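Local coordinates for fucose-binding lectin (Kordia periserrulae, PDB 6HTN), which probably binds fucose-containing carbohydrates, as a beta-propeller lectin that holds methyl alpha-L-fucopyranoside in pockets between its blades, at residues Thr4-Tyr18 with Ala54-Val68. Numbering follows the deposited sequence.
Unlike the reference sequence in segment 4-18: L7 (reference Val). With MFU (methyl alpha-L-fucopyranoside), chain G; MFU (methyl alpha-L-fucopyranoside), chain H; MFU (methyl alpha-L-fucopyranoside), chain O.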
# COMPACT_ATOMS: atom_id res chain seq x y z
N THR A 4 10.01 -13.96 12.69
CA THR A 4 9.86 -15.33 13.23
C THR A 4 10.91 -15.50 14.31
O THR A 4 11.90 -14.73 14.33
CB THR A 4 9.86 -16.39 12.15
OG1 THR A 4 9.35 -17.63 12.74
CG2 THR A 4 11.22 -16.62 11.54
N SER A 5 10.73 -16.42 15.23
CA SER A 5 11.70 -16.59 16.33
C SER A 5 11.60 -18.04 16.82
O SER A 5 10.55 -18.71 16.62
CB SER A 5 11.47 -15.65 17.44
OG SER A 5 10.21 -15.80 18.07
N TRP A 6 12.66 -18.49 17.49
CA TRP A 6 12.65 -19.84 18.12
C TRP A 6 13.60 -19.82 19.29
O TRP A 6 14.53 -19.01 19.34
CB TRP A 6 13.00 -20.95 17.14
CG TRP A 6 14.40 -20.91 16.62
CD1 TRP A 6 15.48 -21.60 17.11
CD2 TRP A 6 14.91 -20.10 15.56
NE1 TRP A 6 16.62 -21.29 16.39
CE2 TRP A 6 16.29 -20.40 15.41
CE3 TRP A 6 14.31 -19.20 14.63
CZ2 TRP A 6 17.09 -19.80 14.44
CZ3 TRP A 6 15.09 -18.68 13.64
CH2 TRP A 6 16.46 -18.93 13.57
N LEU A 7 13.36 -20.72 20.23
CA LEU A 7 14.26 -20.94 21.39
C LEU A 7 15.10 -22.17 21.14
O LEU A 7 14.58 -23.19 20.66
CB LEU A 7 13.40 -21.17 22.62
CG LEU A 7 12.77 -19.94 23.22
CD1 LEU A 7 11.67 -20.36 24.20
CD2 LEU A 7 13.74 -18.97 23.86
N ASP A 8 16.40 -22.05 21.35
CA ASP A 8 17.27 -23.25 21.25
C ASP A 8 17.21 -24.00 22.59
O ASP A 8 16.52 -23.56 23.54
CB ASP A 8 18.68 -22.87 20.80
CG ASP A 8 19.46 -22.02 21.77
OD1 ASP A 8 19.19 -22.09 23.01
OD2 ASP A 8 20.36 -21.29 21.28
N GLY A 9 17.96 -25.10 22.66
CA GLY A 9 17.97 -25.99 23.83
C GLY A 9 18.44 -25.31 25.10
O GLY A 9 18.05 -25.78 26.21
N SER A 10 19.22 -24.22 24.98
CA SER A 10 19.75 -23.46 26.14
C SER A 10 18.79 -22.37 26.58
O SER A 10 19.11 -21.69 27.57
CB SER A 10 21.11 -22.90 25.79
OG SER A 10 20.98 -21.73 24.98
N GLY A 11 17.66 -22.16 25.88
CA GLY A 11 16.72 -21.09 26.24
C GLY A 11 17.12 -19.74 25.64
O GLY A 11 16.60 -18.70 26.10
N GLN A 12 18.04 -19.76 24.69
CA GLN A 12 18.45 -18.52 23.96
C GLN A 12 17.44 -18.28 22.82
O GLN A 12 17.28 -19.18 21.99
CB GLN A 12 19.87 -18.64 23.41
CG GLN A 12 20.30 -17.50 22.50
CD GLN A 12 20.35 -16.18 23.20
OE1 GLN A 12 21.09 -16.00 24.18
NE2 GLN A 12 19.59 -15.19 22.75
N ILE A 13 16.92 -17.07 22.76
CA ILE A 13 16.01 -16.64 21.65
C ILE A 13 16.84 -16.36 20.38
O ILE A 13 17.93 -15.76 20.46
CB ILE A 13 15.19 -15.43 22.08
CG1 ILE A 13 14.09 -15.12 21.04
CG2 ILE A 13 16.03 -14.20 22.35
CD1 ILE A 13 13.11 -16.28 20.85
N HIS A 14 16.30 -16.74 19.25
CA HIS A 14 16.80 -16.41 17.90
C HIS A 14 15.70 -15.66 17.18
O HIS A 14 14.56 -16.16 17.19
CB HIS A 14 17.21 -17.66 17.14
CG HIS A 14 18.28 -18.42 17.86
ND1 HIS A 14 19.63 -18.26 17.53
CD2 HIS A 14 18.22 -19.28 18.93
CE1 HIS A 14 20.36 -19.04 18.36
NE2 HIS A 14 19.54 -19.65 19.23
N LEU A 15 16.02 -14.50 16.61
CA LEU A 15 15.02 -13.69 15.85
C LEU A 15 15.47 -13.62 14.41
O LEU A 15 16.69 -13.45 14.13
CB LEU A 15 14.94 -12.28 16.44
CG LEU A 15 14.65 -12.14 17.93
CD1 LEU A 15 14.72 -10.66 18.36
CD2 LEU A 15 13.28 -12.69 18.28
N ARG A 16 14.52 -13.69 13.49
CA ARG A 16 14.79 -13.49 12.06
C ARG A 16 13.75 -12.50 11.55
O ARG A 16 12.53 -12.83 11.62
CB ARG A 16 14.84 -14.76 11.24
CG ARG A 16 15.91 -15.74 11.69
CD ARG A 16 17.31 -15.22 11.31
NE ARG A 16 18.35 -16.21 11.68
CZ ARG A 16 18.95 -16.31 12.85
NH1 ARG A 16 18.63 -15.58 13.87
NH2 ARG A 16 19.90 -17.22 12.99
N ILE A 17 14.18 -11.35 11.05
CA ILE A 17 13.28 -10.24 10.63
C ILE A 17 13.50 -10.01 9.15
O ILE A 17 14.65 -9.69 8.74
CB ILE A 17 13.52 -8.99 11.48
CG1 ILE A 17 13.55 -9.25 12.98
CG2 ILE A 17 12.55 -7.90 11.09
CD1 ILE A 17 12.26 -9.90 13.53
N TYR A 18 12.47 -10.09 8.34
CA TYR A 18 12.52 -10.01 6.88
C TYR A 18 11.84 -8.74 6.39
O TYR A 18 10.70 -8.44 6.83
CB TYR A 18 11.87 -11.25 6.25
CG TYR A 18 12.55 -12.53 6.67
CD1 TYR A 18 13.70 -12.99 6.01
CD2 TYR A 18 12.11 -13.22 7.78
CE1 TYR A 18 14.37 -14.12 6.47
CE2 TYR A 18 12.76 -14.35 8.23
CZ TYR A 18 13.89 -14.80 7.57
OH TYR A 18 14.60 -15.87 8.11
N ALA A 54 6.71 -14.72 7.33
CA ALA A 54 7.66 -15.78 7.68
C ALA A 54 7.05 -16.73 8.71
O ALA A 54 6.33 -16.27 9.63
CB ALA A 54 8.92 -15.14 8.20
N THR A 55 7.51 -17.97 8.65
CA THR A 55 7.19 -18.98 9.68
C THR A 55 8.44 -19.85 9.84
O THR A 55 9.26 -19.92 8.91
CB THR A 55 5.91 -19.75 9.29
OG1 THR A 55 5.53 -20.47 10.48
CG2 THR A 55 6.07 -20.62 8.08
N SER A 56 8.54 -20.55 10.96
CA SER A 56 9.70 -21.44 11.18
C SER A 56 9.30 -22.54 12.13
O SER A 56 8.30 -22.40 12.86
CB SER A 56 10.86 -20.64 11.73
OG SER A 56 10.59 -20.07 12.98
N TRP A 57 10.06 -23.63 12.12
CA TRP A 57 9.81 -24.74 13.07
C TRP A 57 11.15 -25.42 13.35
O TRP A 57 12.01 -25.45 12.48
CB TRP A 57 8.81 -25.72 12.50
CG TRP A 57 9.23 -26.47 11.28
CD1 TRP A 57 9.79 -27.71 11.22
CD2 TRP A 57 9.12 -26.03 9.93
NE1 TRP A 57 9.99 -28.09 9.94
CE2 TRP A 57 9.59 -27.08 9.10
CE3 TRP A 57 8.63 -24.88 9.31
CZ2 TRP A 57 9.62 -27.00 7.72
CZ3 TRP A 57 8.63 -24.83 7.94
CH2 TRP A 57 9.12 -25.86 7.14
N LEU A 58 11.20 -26.06 14.51
CA LEU A 58 12.38 -26.88 14.92
C LEU A 58 12.07 -28.34 14.69
O LEU A 58 10.99 -28.78 15.16
CB LEU A 58 12.63 -26.65 16.40
CG LEU A 58 13.34 -25.35 16.75
CD1 LEU A 58 13.23 -25.09 18.24
CD2 LEU A 58 14.81 -25.40 16.25
N ASP A 59 12.96 -29.06 14.01
CA ASP A 59 12.78 -30.53 13.88
C ASP A 59 13.31 -31.20 15.15
O ASP A 59 13.83 -30.52 16.05
CB ASP A 59 13.31 -31.04 12.57
CG ASP A 59 14.82 -31.01 12.43
OD1 ASP A 59 15.53 -31.05 13.50
OD2 ASP A 59 15.27 -30.96 11.28
N SER A 60 13.15 -32.52 15.22
CA SER A 60 13.48 -33.29 16.46
C SER A 60 14.99 -33.26 16.71
O SER A 60 15.38 -33.48 17.87
CB SER A 60 12.94 -34.70 16.38
OG SER A 60 13.53 -35.34 15.27
N SER A 61 15.81 -32.96 15.71
CA SER A 61 17.28 -32.81 15.90
C SER A 61 17.66 -31.40 16.37
O SER A 61 18.86 -31.16 16.54
CB SER A 61 18.02 -33.17 14.64
OG SER A 61 17.99 -32.10 13.69
N GLY A 62 16.70 -30.47 16.49
CA GLY A 62 17.01 -29.08 16.88
C GLY A 62 17.42 -28.20 15.68
O GLY A 62 17.94 -27.15 15.91
N GLN A 63 17.20 -28.66 14.46
CA GLN A 63 17.52 -27.87 13.25
C GLN A 63 16.34 -26.95 12.94
O GLN A 63 15.21 -27.47 12.82
CB GLN A 63 17.82 -28.76 12.06
CG GLN A 63 18.00 -27.99 10.74
CD GLN A 63 19.16 -27.03 10.75
OE1 GLN A 63 20.32 -27.39 11.02
NE2 GLN A 63 18.90 -25.75 10.47
N ILE A 64 16.60 -25.67 12.82
CA ILE A 64 15.54 -24.68 12.42
C ILE A 64 15.27 -24.82 10.95
O ILE A 64 16.19 -24.96 10.09
CB ILE A 64 15.92 -23.27 12.85
CG1 ILE A 64 14.74 -22.30 12.72
CG2 ILE A 64 17.09 -22.75 12.05
CD1 ILE A 64 13.61 -22.60 13.68
N HIS A 65 13.99 -24.71 10.57
CA HIS A 65 13.54 -24.62 9.18
C HIS A 65 12.76 -23.31 9.07
O HIS A 65 11.97 -23.02 10.01
CB HIS A 65 12.61 -25.78 8.80
CG HIS A 65 13.28 -27.10 8.96
ND1 HIS A 65 13.70 -27.79 7.84
CD2 HIS A 65 13.59 -27.82 10.06
CE1 HIS A 65 14.30 -28.94 8.28
NE2 HIS A 65 14.27 -28.95 9.62
N ILE A 66 13.00 -22.56 8.01
CA ILE A 66 12.34 -21.24 7.86
C ILE A 66 11.70 -21.20 6.48
O ILE A 66 12.26 -21.68 5.49
CB ILE A 66 13.33 -20.08 8.04
CG1 ILE A 66 14.11 -20.17 9.33
CG2 ILE A 66 12.61 -18.75 7.90
CD1 ILE A 66 15.25 -19.16 9.47
N ARG A 67 10.50 -20.62 6.40
CA ARG A 67 9.84 -20.37 5.12
C ARG A 67 9.40 -18.91 5.09
O ARG A 67 8.80 -18.43 6.06
CB ARG A 67 8.64 -21.31 4.94
CG ARG A 67 8.99 -22.79 4.90
CD ARG A 67 9.73 -23.15 3.65
NE ARG A 67 10.03 -24.60 3.55
CZ ARG A 67 11.09 -25.17 4.09
NH1 ARG A 67 11.97 -24.50 4.82
NH2 ARG A 67 11.24 -26.48 3.90
N VAL A 68 9.73 -18.24 4.00
CA VAL A 68 9.45 -16.80 3.80
C VAL A 68 8.66 -16.68 2.52
O VAL A 68 8.99 -17.32 1.51
CB VAL A 68 10.80 -16.02 3.71
CG1 VAL A 68 10.63 -14.60 3.41
CG2 VAL A 68 11.60 -16.18 4.96
C1 MFU G . 21.91 -17.77 9.91
C2 MFU G . 21.36 -17.01 8.70
C3 MFU G . 20.60 -17.83 7.71
C4 MFU G . 19.42 -18.46 8.44
C5 MFU G . 20.10 -19.23 9.58
C6 MFU G . 19.00 -19.88 10.49
O1 MFU G . 22.72 -18.70 9.28
O2 MFU G . 22.51 -16.49 7.93
O3 MFU G . 20.06 -17.08 6.60
O4 MFU G . 18.58 -17.47 9.07
O5 MFU G . 20.73 -18.37 10.54
CM MFU G . 23.39 -19.52 10.27
C1 MFU H . 9.78 -27.85 0.60
C2 MFU H . 9.08 -26.76 -0.21
C3 MFU H . 7.58 -26.86 0.04
C4 MFU H . 7.32 -26.69 1.50
C5 MFU H . 8.05 -27.83 2.26
C6 MFU H . 7.84 -27.71 3.75
O1 MFU H . 9.36 -29.09 0.01
O2 MFU H . 9.40 -26.98 -1.59
O3 MFU H . 6.91 -25.90 -0.78
O4 MFU H . 7.81 -25.46 2.02
O5 MFU H . 9.50 -27.67 1.98
CM MFU H . 9.94 -30.15 0.80
C1 MFU O . 16.46 -6.55 23.29
C2 MFU O . 16.35 -5.76 21.99
C3 MFU O . 16.96 -6.53 20.88
C4 MFU O . 16.40 -7.90 20.66
C5 MFU O . 16.63 -8.65 22.01
C6 MFU O . 16.03 -10.02 21.91
O1 MFU O . 17.86 -6.63 23.53
O2 MFU O . 17.06 -4.52 22.22
O3 MFU O . 16.88 -5.73 19.65
O4 MFU O . 14.99 -7.81 20.43
O5 MFU O . 16.02 -7.90 23.03
CM MFU O . 18.15 -7.49 24.70
O HOH W 1 9.69 -21.10 15.41
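Two neighbouring propeller blades pack face to face, W6 and Y18 of one meeting I64, I66 and V68 of the next, through the first two strands of each, 4-7 and 13-18 against 54-58 and 64-68. The broad indole of W6 lies against I64, whose CG1 sits 3.5 Å from the centroid of the six-membered ring, 6° off its normal, a CH-pi contact. With CG1 anti to the backbone N (chi1 -168°), I64 lays its ethyl arm across that face; CB of H14 backs the other. Y18 repeats the theme: CG2 of beta-branched V68 lies 3.7 Å from the ring centroid, over the face, while A54, with nothing beyond CB, brings that atom to 3.7 Å from Y18 CD2. Between the innermost strands, 4-7 and 54-58, two compact hydroxyls pair, T4 OG1 and S56 OG, at 2.7 Å, and a water links S56 OG to S5 O. The seam borders a fucoside pocket: R16 NE gives O4 of the sugar a 2.9 Å bond and NH2 reaches O5, with W6 CH2 over one guanidinium face, while I64 and I66 touch the same ligand. S5 OG hydrogen-bonds T105 OG1 of the second subunit; E29 of strand 27-32 hydrogen-bonds Y18 OH, and W87 of strand 87-89 packs on Y18, I66 and V68.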